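Local coordinates for putative dehydrogenase (Pseudomonas fluorescens, PDB 6UUG), which acts as the flavin-dependent methanesulfinate monooxygenase MsuC, one part of a two-component system in bacterial sulfur assimilation, at residues L72-R77 with L111-V116; Q175-S180 with S200-H205; A245-L250 with G337-A342; S285-R288 with E292-Y295; V305-I310 with L355-R360. All coordinates share one frame; numbering follows the deposited sequence.

Contact 1 (L72-R77 with L111-V116); sequences LSIPTR and LMLATV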
# COMPACT_ATOMS: atom_id res chain seq x y z
N LEU A 72 34.65 -21.78 1.34
CA LEU A 72 33.54 -22.14 2.22
C LEU A 72 32.65 -23.22 1.61
O LEU A 72 32.24 -24.17 2.29
CB LEU A 72 32.71 -20.89 2.55
CG LEU A 72 31.53 -21.05 3.51
CD1 LEU A 72 32.03 -21.63 4.83
CD2 LEU A 72 30.86 -19.68 3.76
N SER A 73 32.34 -23.09 0.32
CA SER A 73 31.42 -24.01 -0.36
C SER A 73 32.10 -25.27 -0.88
O SER A 73 31.40 -26.19 -1.31
CB SER A 73 30.73 -23.31 -1.53
OG SER A 73 31.68 -22.96 -2.51
N ILE A 74 33.43 -25.34 -0.84
CA ILE A 74 34.15 -26.48 -1.40
C ILE A 74 34.20 -27.60 -0.35
O ILE A 74 34.51 -27.32 0.82
CB ILE A 74 35.56 -26.06 -1.83
CG1 ILE A 74 35.46 -25.06 -2.99
CG2 ILE A 74 36.41 -27.26 -2.23
CD1 ILE A 74 36.74 -24.27 -3.24
N PRO A 75 33.86 -28.84 -0.70
CA PRO A 75 33.85 -29.92 0.30
C PRO A 75 35.23 -30.13 0.91
O PRO A 75 36.26 -29.76 0.34
CB PRO A 75 33.40 -31.15 -0.50
CG PRO A 75 32.56 -30.56 -1.64
CD PRO A 75 33.33 -29.29 -2.00
N THR A 76 35.24 -30.69 2.13
CA THR A 76 36.51 -30.86 2.83
C THR A 76 37.43 -31.84 2.11
O THR A 76 38.65 -31.73 2.23
CB THR A 76 36.28 -31.31 4.28
OG1 THR A 76 35.56 -32.55 4.30
CG2 THR A 76 35.49 -30.25 5.06
N ARG A 77 36.86 -32.78 1.36
CA ARG A 77 37.71 -33.73 0.64
C ARG A 77 38.55 -33.09 -0.46
O ARG A 77 39.45 -33.74 -0.98
CB ARG A 77 36.88 -34.85 0.05
CG ARG A 77 35.88 -34.41 -0.98
CD ARG A 77 35.20 -35.63 -1.56
NE ARG A 77 36.13 -36.43 -2.33
CZ ARG A 77 35.78 -37.45 -3.11
NH1 ARG A 77 34.51 -37.80 -3.20
NH2 ARG A 77 36.71 -38.12 -3.78
N LEU A 111 28.93 -18.87 -6.51
CA LEU A 111 28.11 -19.24 -7.67
C LEU A 111 28.97 -19.72 -8.83
O LEU A 111 28.58 -20.66 -9.54
CB LEU A 111 27.23 -18.06 -8.10
CG LEU A 111 26.38 -18.27 -9.36
CD1 LEU A 111 25.32 -19.32 -9.14
CD2 LEU A 111 25.73 -16.95 -9.79
N MET A 112 30.13 -19.09 -9.06
CA MET A 112 31.01 -19.56 -10.13
C MET A 112 31.52 -20.97 -9.85
O MET A 112 31.58 -21.81 -10.75
CB MET A 112 32.19 -18.61 -10.32
CG MET A 112 31.82 -17.17 -10.70
SD MET A 112 30.64 -17.03 -12.06
CE MET A 112 29.24 -16.28 -11.22
N LEU A 113 31.87 -21.25 -8.59
CA LEU A 113 32.26 -22.61 -8.22
C LEU A 113 31.12 -23.59 -8.42
O LEU A 113 31.32 -24.71 -8.91
CB LEU A 113 32.75 -22.63 -6.77
CG LEU A 113 34.07 -21.93 -6.49
CD1 LEU A 113 34.35 -22.00 -4.99
CD2 LEU A 113 35.19 -22.63 -7.28
N ALA A 114 29.89 -23.19 -8.07
CA ALA A 114 28.74 -24.05 -8.32
C ALA A 114 28.55 -24.32 -9.80
O ALA A 114 28.11 -25.41 -10.18
CB ALA A 114 27.46 -23.41 -7.75
N THR A 115 28.89 -23.33 -10.64
CA THR A 115 28.73 -23.46 -12.08
C THR A 115 29.62 -24.57 -12.64
O THR A 115 29.16 -25.42 -13.42
CB THR A 115 29.05 -22.13 -12.76
OG1 THR A 115 28.17 -21.11 -12.26
CG2 THR A 115 28.85 -22.23 -14.26
N VAL A 116 30.91 -24.58 -12.29
CA VAL A 116 31.77 -25.66 -12.78
C VAL A 116 31.34 -26.99 -12.16
O VAL A 116 31.36 -28.03 -12.82
CB VAL A 116 33.27 -25.35 -12.54
CG1 VAL A 116 33.69 -24.12 -13.30
CG2 VAL A 116 33.62 -25.22 -11.08

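Contact 2 (Q175-S180 with S200-H205); sequences QMLIAS and SGITLH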
# COMPACT_ATOMS: atom_id res chain seq x y z
N GLN A 175 41.13 -14.39 -10.10
CA GLN A 175 42.04 -15.40 -10.63
C GLN A 175 41.42 -16.23 -11.74
O GLN A 175 42.11 -16.63 -12.68
CB GLN A 175 42.51 -16.32 -9.50
CG GLN A 175 43.61 -15.73 -8.61
CD GLN A 175 43.19 -14.46 -7.89
OE1 GLN A 175 42.31 -14.48 -7.03
NE2 GLN A 175 43.82 -13.34 -8.25
N MET A 176 40.12 -16.49 -11.65
CA MET A 176 39.41 -17.28 -12.65
C MET A 176 38.12 -16.57 -13.01
O MET A 176 37.56 -15.83 -12.20
CB MET A 176 39.10 -18.70 -12.14
CG MET A 176 40.32 -19.58 -11.90
SD MET A 176 41.12 -20.10 -13.44
CE MET A 176 39.84 -21.08 -14.21
N LEU A 177 37.67 -16.78 -14.25
CA LEU A 177 36.43 -16.23 -14.78
C LEU A 177 35.58 -17.33 -15.37
O LEU A 177 36.09 -18.28 -15.97
CB LEU A 177 36.67 -15.18 -15.88
CG LEU A 177 37.45 -13.91 -15.62
CD1 LEU A 177 37.58 -13.17 -16.94
CD2 LEU A 177 36.70 -13.06 -14.61
N ILE A 178 34.28 -17.19 -15.22
CA ILE A 178 33.31 -17.95 -15.99
C ILE A 178 32.86 -17.04 -17.13
O ILE A 178 32.22 -16.01 -16.89
CB ILE A 178 32.12 -18.40 -15.14
CG1 ILE A 178 32.58 -19.25 -13.94
CG2 ILE A 178 31.11 -19.13 -16.00
CD1 ILE A 178 32.83 -20.69 -14.29
N ALA A 179 33.17 -17.41 -18.37
CA ALA A 179 32.87 -16.58 -19.53
C ALA A 179 31.95 -17.34 -20.47
O ALA A 179 32.08 -18.55 -20.64
CB ALA A 179 34.15 -16.17 -20.28
N SER A 180 31.02 -16.62 -21.11
CA SER A 180 30.13 -17.23 -22.09
C SER A 180 30.37 -16.63 -23.47
O SER A 180 30.86 -15.50 -23.62
CB SER A 180 28.66 -17.05 -21.71
OG SER A 180 28.35 -15.68 -21.51
N SER A 200 45.85 -14.04 -22.03
CA SER A 200 46.09 -13.12 -23.14
C SER A 200 44.83 -12.91 -23.97
O SER A 200 44.13 -13.86 -24.33
CB SER A 200 47.22 -13.66 -24.03
OG SER A 200 47.39 -12.82 -25.16
N GLY A 201 44.55 -11.65 -24.28
CA GLY A 201 43.39 -11.29 -25.06
C GLY A 201 42.22 -10.77 -24.25
O GLY A 201 41.26 -10.25 -24.85
N ILE A 202 42.26 -10.88 -22.93
CA ILE A 202 41.19 -10.38 -22.07
C ILE A 202 41.57 -8.99 -21.58
O ILE A 202 42.65 -8.80 -20.99
CB ILE A 202 40.94 -11.31 -20.87
CG1 ILE A 202 40.52 -12.70 -21.36
CG2 ILE A 202 39.87 -10.72 -19.96
CD1 ILE A 202 40.29 -13.67 -20.23
N THR A 203 40.69 -8.02 -21.82
CA THR A 203 40.86 -6.66 -21.33
C THR A 203 39.65 -6.30 -20.48
O THR A 203 38.54 -6.15 -21.00
CB THR A 203 41.01 -5.67 -22.48
OG1 THR A 203 42.19 -6.00 -23.23
CG2 THR A 203 41.13 -4.26 -21.95
N LEU A 204 39.87 -6.17 -19.17
CA LEU A 204 38.82 -5.84 -18.21
C LEU A 204 38.82 -4.33 -17.99
O LEU A 204 39.77 -3.78 -17.41
CB LEU A 204 39.03 -6.59 -16.90
CG LEU A 204 39.19 -8.11 -16.97
CD1 LEU A 204 39.56 -8.68 -15.61
CD2 LEU A 204 37.93 -8.77 -17.51
N HIS A 205 37.76 -3.65 -18.44
CA HIS A 205 37.78 -2.20 -18.50
C HIS A 205 37.61 -1.54 -17.14
O HIS A 205 38.17 -0.46 -16.91
CB HIS A 205 36.69 -1.71 -19.45
CG HIS A 205 36.88 -2.18 -20.86
ND1 HIS A 205 38.08 -2.09 -21.51
CD2 HIS A 205 36.02 -2.76 -21.73
CE1 HIS A 205 37.96 -2.58 -22.73
NE2 HIS A 205 36.72 -3.00 -22.89

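Contact 3 (A245-L250 with G337-A342); sequences ACLRPL and GHLATA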
# COMPACT_ATOMS: atom_id res chain seq x y z
N ALA A 245 21.59 -29.92 -12.53
CA ALA A 245 22.26 -28.83 -13.23
C ALA A 245 21.42 -27.55 -13.20
O ALA A 245 21.96 -26.44 -13.10
CB ALA A 245 22.57 -29.22 -14.68
N CYS A 246 20.10 -27.70 -13.29
CA CYS A 246 19.19 -26.57 -13.27
C CYS A 246 19.07 -25.93 -11.89
O CYS A 246 18.31 -24.97 -11.74
CB CYS A 246 17.81 -27.00 -13.78
SG CYS A 246 17.79 -27.26 -15.60
N LEU A 247 19.81 -26.42 -10.89
CA LEU A 247 19.90 -25.64 -9.66
C LEU A 247 20.75 -24.39 -9.82
O LEU A 247 20.65 -23.49 -8.98
CB LEU A 247 20.50 -26.48 -8.52
CG LEU A 247 19.68 -27.62 -7.94
CD1 LEU A 247 20.54 -28.33 -6.89
CD2 LEU A 247 18.34 -27.18 -7.35
N ARG A 248 21.56 -24.29 -10.87
CA ARG A 248 22.46 -23.14 -10.99
C ARG A 248 21.72 -21.81 -10.98
O ARG A 248 22.10 -20.92 -10.20
CB ARG A 248 23.32 -23.29 -12.25
CG ARG A 248 24.55 -22.38 -12.28
CD ARG A 248 24.29 -21.03 -12.90
NE ARG A 248 25.52 -20.25 -12.89
CZ ARG A 248 25.61 -18.95 -13.13
NH1 ARG A 248 24.53 -18.24 -13.42
NH2 ARG A 248 26.80 -18.36 -13.07
N PRO A 249 20.68 -21.59 -11.79
CA PRO A 249 19.99 -20.29 -11.70
C PRO A 249 19.30 -20.08 -10.37
O PRO A 249 19.15 -18.93 -9.93
CB PRO A 249 18.99 -20.34 -12.87
CG PRO A 249 18.77 -21.80 -13.12
CD PRO A 249 20.10 -22.44 -12.85
N LEU A 250 18.87 -21.15 -9.71
CA LEU A 250 18.20 -21.02 -8.42
C LEU A 250 19.18 -20.59 -7.33
O LEU A 250 18.83 -19.81 -6.44
CB LEU A 250 17.49 -22.32 -8.06
CG LEU A 250 16.48 -22.84 -9.09
CD1 LEU A 250 15.72 -24.05 -8.55
CD2 LEU A 250 15.49 -21.72 -9.45
N GLY A 337 11.28 -27.69 -9.18
CA GLY A 337 10.25 -26.68 -9.39
C GLY A 337 9.70 -26.10 -8.10
O GLY A 337 9.47 -24.89 -7.99
N HIS A 338 9.45 -26.96 -7.11
CA HIS A 338 8.98 -26.47 -5.82
C HIS A 338 10.02 -25.59 -5.15
O HIS A 338 9.67 -24.58 -4.51
CB HIS A 338 8.60 -27.65 -4.92
CG HIS A 338 7.30 -28.28 -5.30
ND1 HIS A 338 7.18 -29.18 -6.34
CD2 HIS A 338 6.04 -28.11 -4.82
CE1 HIS A 338 5.92 -29.55 -6.47
NE2 HIS A 338 5.21 -28.92 -5.56
N LEU A 339 11.30 -25.94 -5.28
CA LEU A 339 12.36 -25.05 -4.79
C LEU A 339 12.32 -23.70 -5.52
O LEU A 339 12.42 -22.64 -4.89
CB LEU A 339 13.74 -25.70 -4.97
CG LEU A 339 14.95 -24.83 -4.62
CD1 LEU A 339 14.92 -24.37 -3.16
CD2 LEU A 339 16.27 -25.58 -4.91
N ALA A 340 12.21 -23.74 -6.84
CA ALA A 340 12.17 -22.50 -7.62
C ALA A 340 11.03 -21.59 -7.16
O ALA A 340 11.22 -20.37 -7.03
CB ALA A 340 12.03 -22.83 -9.10
N THR A 341 9.85 -22.16 -6.91
CA THR A 341 8.72 -21.36 -6.43
C THR A 341 9.01 -20.77 -5.05
O THR A 341 8.72 -19.60 -4.80
CB THR A 341 7.46 -22.23 -6.39
OG1 THR A 341 7.15 -22.66 -7.72
CG2 THR A 341 6.27 -21.44 -5.84
N ALA A 342 9.61 -21.56 -4.16
CA ALA A 342 9.91 -21.06 -2.82
C ALA A 342 10.92 -19.92 -2.86
O ALA A 342 10.83 -18.97 -2.07
CB ALA A 342 10.44 -22.20 -1.94

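Contact 4 (S285-R288 with E292-Y295); sequences SSVR and EDPY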
# COMPACT_ATOMS: atom_id res chain seq x y z
N SER A 285 5.17 16.21 19.63
CA SER A 285 4.98 14.89 20.21
C SER A 285 4.47 14.99 21.64
O SER A 285 4.71 15.98 22.34
CB SER A 285 6.30 14.11 20.18
OG SER A 285 6.15 12.83 20.77
N SER A 286 3.73 13.96 22.06
CA SER A 286 3.22 13.89 23.42
C SER A 286 4.25 13.37 24.41
O SER A 286 4.06 13.52 25.63
CB SER A 286 1.97 13.00 23.47
OG SER A 286 2.28 11.67 23.06
N VAL A 287 5.34 12.78 23.93
CA VAL A 287 6.31 12.13 24.79
C VAL A 287 7.61 12.94 24.77
O VAL A 287 7.82 13.81 23.93
CB VAL A 287 6.56 10.67 24.37
CG1 VAL A 287 5.26 9.89 24.40
CG2 VAL A 287 7.17 10.63 22.98
N ARG A 288 8.49 12.63 25.73
CA ARG A 288 9.76 13.31 25.86
C ARG A 288 10.90 12.59 25.15
O ARG A 288 11.88 13.24 24.77
CB ARG A 288 10.12 13.47 27.34
CG ARG A 288 9.94 12.21 28.17
CD ARG A 288 8.60 12.21 28.89
NE ARG A 288 7.89 10.94 28.72
CZ ARG A 288 8.05 9.87 29.50
NH1 ARG A 288 8.91 9.91 30.51
NH2 ARG A 288 7.35 8.77 29.27
N GLU A 292 9.61 6.37 22.81
CA GLU A 292 8.25 6.17 23.29
C GLU A 292 7.20 6.79 22.38
O GLU A 292 6.01 6.70 22.69
CB GLU A 292 8.12 6.71 24.72
CG GLU A 292 8.88 5.88 25.73
CD GLU A 292 8.97 6.54 27.10
OE1 GLU A 292 8.71 7.76 27.19
OE2 GLU A 292 9.29 5.83 28.07
N ASP A 293 7.60 7.40 21.27
CA ASP A 293 6.65 8.08 20.40
C ASP A 293 5.77 7.04 19.71
O ASP A 293 6.29 6.06 19.18
CB ASP A 293 7.40 8.94 19.38
CG ASP A 293 6.48 9.67 18.44
OD1 ASP A 293 5.95 9.04 17.51
OD2 ASP A 293 6.26 10.89 18.63
N PRO A 294 4.44 7.21 19.72
CA PRO A 294 3.57 6.12 19.23
C PRO A 294 3.71 5.89 17.74
O PRO A 294 3.54 4.76 17.26
CB PRO A 294 2.16 6.60 19.61
CG PRO A 294 2.28 8.10 19.64
CD PRO A 294 3.66 8.38 20.18
N TYR A 295 4.01 6.94 16.97
CA TYR A 295 4.19 6.73 15.54
C TYR A 295 5.52 6.08 15.24
O TYR A 295 5.60 5.20 14.37
CB TYR A 295 4.06 8.05 14.80
CG TYR A 295 2.71 8.71 14.94
CD1 TYR A 295 1.53 8.02 14.69
CD2 TYR A 295 2.62 10.05 15.30
CE1 TYR A 295 0.29 8.64 14.80
CE2 TYR A 295 1.40 10.67 15.42
CZ TYR A 295 0.24 9.98 15.17
OH TYR A 295 -0.97 10.61 15.29

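Contact 5 (V305-I310 with L355-R360); sequences VALEGI and LEICSR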
# COMPACT_ATOMS: atom_id res chain seq x y z
N VAL A 305 7.42 -6.84 11.51
CA VAL A 305 6.55 -7.81 10.85
C VAL A 305 7.08 -8.12 9.46
O VAL A 305 7.12 -9.28 9.04
CB VAL A 305 5.11 -7.28 10.81
CG1 VAL A 305 4.21 -8.24 10.00
CG2 VAL A 305 4.60 -7.13 12.25
N ALA A 306 7.52 -7.09 8.73
CA ALA A 306 8.09 -7.31 7.40
C ALA A 306 9.37 -8.16 7.47
O ALA A 306 9.51 -9.15 6.73
CB ALA A 306 8.37 -5.96 6.73
N LEU A 307 10.31 -7.78 8.33
CA LEU A 307 11.56 -8.53 8.41
C LEU A 307 11.32 -9.97 8.83
O LEU A 307 11.96 -10.89 8.29
CB LEU A 307 12.53 -7.87 9.39
CG LEU A 307 13.24 -6.61 8.91
CD1 LEU A 307 14.04 -6.04 10.11
CD2 LEU A 307 14.18 -6.94 7.76
N GLU A 308 10.44 -10.20 9.80
CA GLU A 308 10.22 -11.57 10.27
C GLU A 308 9.67 -12.45 9.15
O GLU A 308 10.12 -13.58 8.96
CB GLU A 308 9.28 -11.56 11.47
CG GLU A 308 9.97 -11.08 12.75
CD GLU A 308 10.99 -12.09 13.28
OE1 GLU A 308 10.60 -12.94 14.12
OE2 GLU A 308 12.17 -12.03 12.86
N GLY A 309 8.71 -11.94 8.39
CA GLY A 309 8.18 -12.69 7.26
C GLY A 309 9.24 -13.00 6.21
O GLY A 309 9.32 -14.13 5.71
N ILE A 310 10.07 -12.00 5.85
CA ILE A 310 11.14 -12.23 4.88
C ILE A 310 12.10 -13.29 5.41
O ILE A 310 12.49 -14.22 4.68
CB ILE A 310 11.91 -10.94 4.57
CG1 ILE A 310 11.01 -9.87 3.99
CG2 ILE A 310 13.01 -11.22 3.54
CD1 ILE A 310 11.66 -8.52 4.05
N LEU A 355 12.82 -2.99 0.20
CA LEU A 355 13.00 -1.63 -0.30
C LEU A 355 12.16 -0.64 0.49
O LEU A 355 12.60 0.49 0.73
CB LEU A 355 12.67 -1.58 -1.80
CG LEU A 355 13.10 -0.30 -2.53
CD1 LEU A 355 14.63 -0.24 -2.65
CD2 LEU A 355 12.44 -0.28 -3.90
N GLU A 356 10.98 -1.08 0.93
CA GLU A 356 10.12 -0.23 1.74
C GLU A 356 10.77 0.12 3.08
O GLU A 356 10.69 1.27 3.54
CB GLU A 356 8.77 -0.92 1.96
CG GLU A 356 7.83 -0.20 2.93
CD GLU A 356 7.38 1.17 2.44
OE1 GLU A 356 6.80 1.92 3.25
OE2 GLU A 356 7.60 1.50 1.25
N ILE A 357 11.41 -0.86 3.73
CA ILE A 357 12.14 -0.54 4.97
C ILE A 357 13.25 0.47 4.70
O ILE A 357 13.44 1.43 5.47
CB ILE A 357 12.69 -1.84 5.60
CG1 ILE A 357 11.54 -2.71 6.08
CG2 ILE A 357 13.65 -1.50 6.74
CD1 ILE A 357 12.00 -4.12 6.54
N CYS A 358 14.02 0.28 3.63
CA CYS A 358 15.15 1.16 3.36
C CYS A 358 14.69 2.59 3.05
O CYS A 358 15.46 3.54 3.25
CB CYS A 358 15.97 0.63 2.19
SG CYS A 358 16.82 -0.93 2.54
N SER A 359 13.45 2.76 2.60
CA SER A 359 12.91 4.11 2.39
C SER A 359 12.26 4.67 3.64
O SER A 359 12.51 5.83 4.02
CB SER A 359 11.87 4.09 1.26
OG SER A 359 11.24 5.38 1.13
N ARG A 360 11.41 3.88 4.29
CA ARG A 360 10.60 4.42 5.36
C ARG A 360 11.38 4.56 6.66
O ARG A 360 10.90 5.27 7.56
CB ARG A 360 9.36 3.57 5.59
CG ARG A 360 8.12 4.42 5.80
CD ARG A 360 7.10 3.73 6.65
NE ARG A 360 6.84 2.37 6.20
CZ ARG A 360 6.37 1.42 6.99
NH1 ARG A 360 6.13 1.71 8.27
NH2 ARG A 360 6.16 0.19 6.52

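Contact 1 (L72-R77 with L111-V116)
Leu-113 reaches from helix 100-119 to Ser-73 and Ile-74 with a single methyl, CD1. That methyl meets two unlike groups. On one side it lies 3.7 Å from Ile-74 CD1, the end of the isoleucine chain. The two side chains cross at about a right angle, and the one leucine methyl lies against both CG1 and CD1 of Ile-74. Leu-113 CD1 also lies 3.8 Å from Ser-73 OG, a van der Waals approach rather than a polar one. The serine hydroxyl has its polar partner in His-110 ND1, one turn before Leu-113 on the same helix. In Leu-113, CG sits beside the backbone N (chi1 -69°) and the chain then runs straight to CD1 (chi2 177°), which carries this methyl to the loop. Ile-74 also packs on Phe-129 and Thr-132 of helix 122-135, and its backbone bonds to Gly-82. Trp-139 of strand 139-142 packs on Leu-113. Further along the helix, Thr-115 OG1 bonds to Arg-248 of helix 247-277. The segment 72-77 is thus joined to the helix in the N-terminal domain of the acyl-CoA dehydrogenase fold. No hydrogen bond links the two segments directly. Across the two segments the contact is one of van der Waals packing, while the hydrogen bond to His-110 probably fixes the serine hydroxyl beside it.

Contact 2 (Q175-S180 with S200-H205)
Two β-sheets meet here, in the β-region that lies between the helical parts of the acyl-CoA dehydrogenase fold. Strand 176-183 is the middle strand of the three-stranded mixed sheet. Strand 202-204 belongs to the antiparallel sheet. The contact is made by side chains alone, and the nearest CA atoms, those of Leu-177 and Ile-202, are 10.5 Å apart. The CB of Leu-177 points toward strand 202-204. Its CD1 is 4.3 Å from Ile-202 CD1 and 4.5 Å from Leu-204 CD2. One leucine methyl therefore faces two residues that alternate along the other strand and point the same way. In Leu-177 the outward reach comes from a straight second torsion (chi2 175°), which sets CD1 at the far end of the chain. Both distances exceed 4 Å, so the direct touch between the two segments is light. Ala-179 adds a further tie between the sheets, as it packs on Phe-223 of strand 221-228. Around the contact, strand 176-183 bonds through its backbone to strands 139-142 and 189-196. Strand 202-204 runs antiparallel to 221-228, whose Phe-223 and Val-226 pack on Ile-202 and whose Ala-221 packs on Leu-204.

Contact 3 (A245-L250 with G337-A342)
This is a buried, wholly apolar helix-to-helix contact between the start of helix 247-277 and the early turns of helix 333-360. Four side chains make it. Leu-250 points toward the other helix and rests on Ala-340 with both methyls. Its CD2 is 3.7 Å from Ala-340 CB, and its CD1 is 3.9 Å from the same atom. The small alanine lets the leucine come down close to the helix backbone, where CD1 lies 3.9 Å from Ala-340 N. Beside this pair, Leu-339 CD2 sits 4.0 Å from Leu-250 CD1 and 3.6 Å from Leu-247 CD2. Leu-247 and Leu-339 cross at about a right angle and touch by these methyls. Leu-339 has its CG opposite the backbone N (chi1 175°), which swings the isobutyl group across to both leucines. Cutting Leu-250 back to alanine would probably open a gap over Ala-340 and leave Leu-339 CD2 with less to pack against. Helix 294-327 also packs here, with Trp-325 on Leu-247 and Leu-320 and Leu-321 on Leu-339. Arg-336 NH2 adds a polar tie to Cys-246 O. On the same helix, Thr-341 packs on Trp-304 of the second subunit. Such leucine and alanine packing between long helices is typical of the interior of the helical bundle that forms the C-terminal domain of the acyl-CoA dehydrogenase fold.

Contact 4 (S285-R288 with E292-Y295)
An ST turn and a helix N-cap are joined here at the start of helix 294-327. Ser-285 OG accepts from Val-287 N at 3.3 Å with an almost straight N-H (171°), which forms the turn. The same hydroxyl donates to Asp-293 OD2 at 2.9 Å, on the anti side of the carboxylate and 18° out of its plane. Asp-293 OD2 also bonds to Tyr-394 OH of the third subunit. Its other oxygen, OD1, caps the helix by accepting from Val-296 N and, weakly, from Tyr-295 N. Val-287 packs beside the turn: CG2 lies 3.7 Å from Asp-293 CA, and Val-287 CG1 is equally far from Glu-292 O. At the outer end Arg-288 NH2 forms a salt bridge with Glu-292 OE1 at 2.7 Å. The oxygen lies over one face of the guanidinium, and the two planes are 44° apart, so the pair is not flat. With alanine in place of the serine at Ser-285, Asp-293 OD2 would probably lose its donor within the chain and Val-287 N its acceptor. The arrangement is a classic aspartate N-cap, steadied by an ST turn at a subunit boundary.

Contact 5 (V305-I310 with L355-R360)
Ala-306 and Leu-307 carry one side of this contact and Ile-357 the other, where helices 294-327 and 333-360 pack in the C-terminal helical bundle of the acyl-CoA dehydrogenase fold. The two helices follow each other in the chain. Ala-306 comes first, with its CB pointing at the other helix and resting 4.1 Å from Ile-357 CD1. Leu-307 follows and gives the closer touch. Its CG is 3.7 Å and its CD2 3.8 Å from the same methyl, Ile-357 CD1. The isoleucine end thus sits against both neighbours at once. An extended chain (chi2 171°) pushes Ile-357 CD1 out to them. Leu-307 also packs on Ala-264 and Phe-268 of helix 247-277, so this residue touches two helices of the bundle. Glu-308 pairs in salt bridges with Arg-311 and with Arg-316 of the second subunit. Ile-310, one turn after Ala-306, leans on Ala-350 and Gln-353 and so continues the seam along helix 333-360. No hydrogen bond or charge pair crosses between the two segments. A polar tie lies at the last turn of helix 333-360, where Arg-360 NH1 pairs with Glu-302 of helix 294-327. There Arg-360 NE also donates to Glu-356 OE1 at 3.0 Å with an N-H angle of 162°, the carboxylate oxygen being met on its anti side, 20° out of its plane.

In the fold
Contacts 1, 3 and 5 are buried and apolar, and contact 2 is partly buried and apolar. Contact 4 is a surface contact and the one held by hydrogen bonds and a salt bridge. Its centre lies about 40 Å from the centre of the chain, and it meets two other subunits. Contacts 3 and 5 share helix 333-360, with centres about 25 Å apart. Contacts 4 and 5 share helix 294-327, and both touch the third subunit. Contacts 1 and 2 meet where Met-112 and Val-116 pack on Ile-178. Contact 1 joins contact 3 through Thr-115 and Arg-248, a probable hydrogen bond between the helical parts.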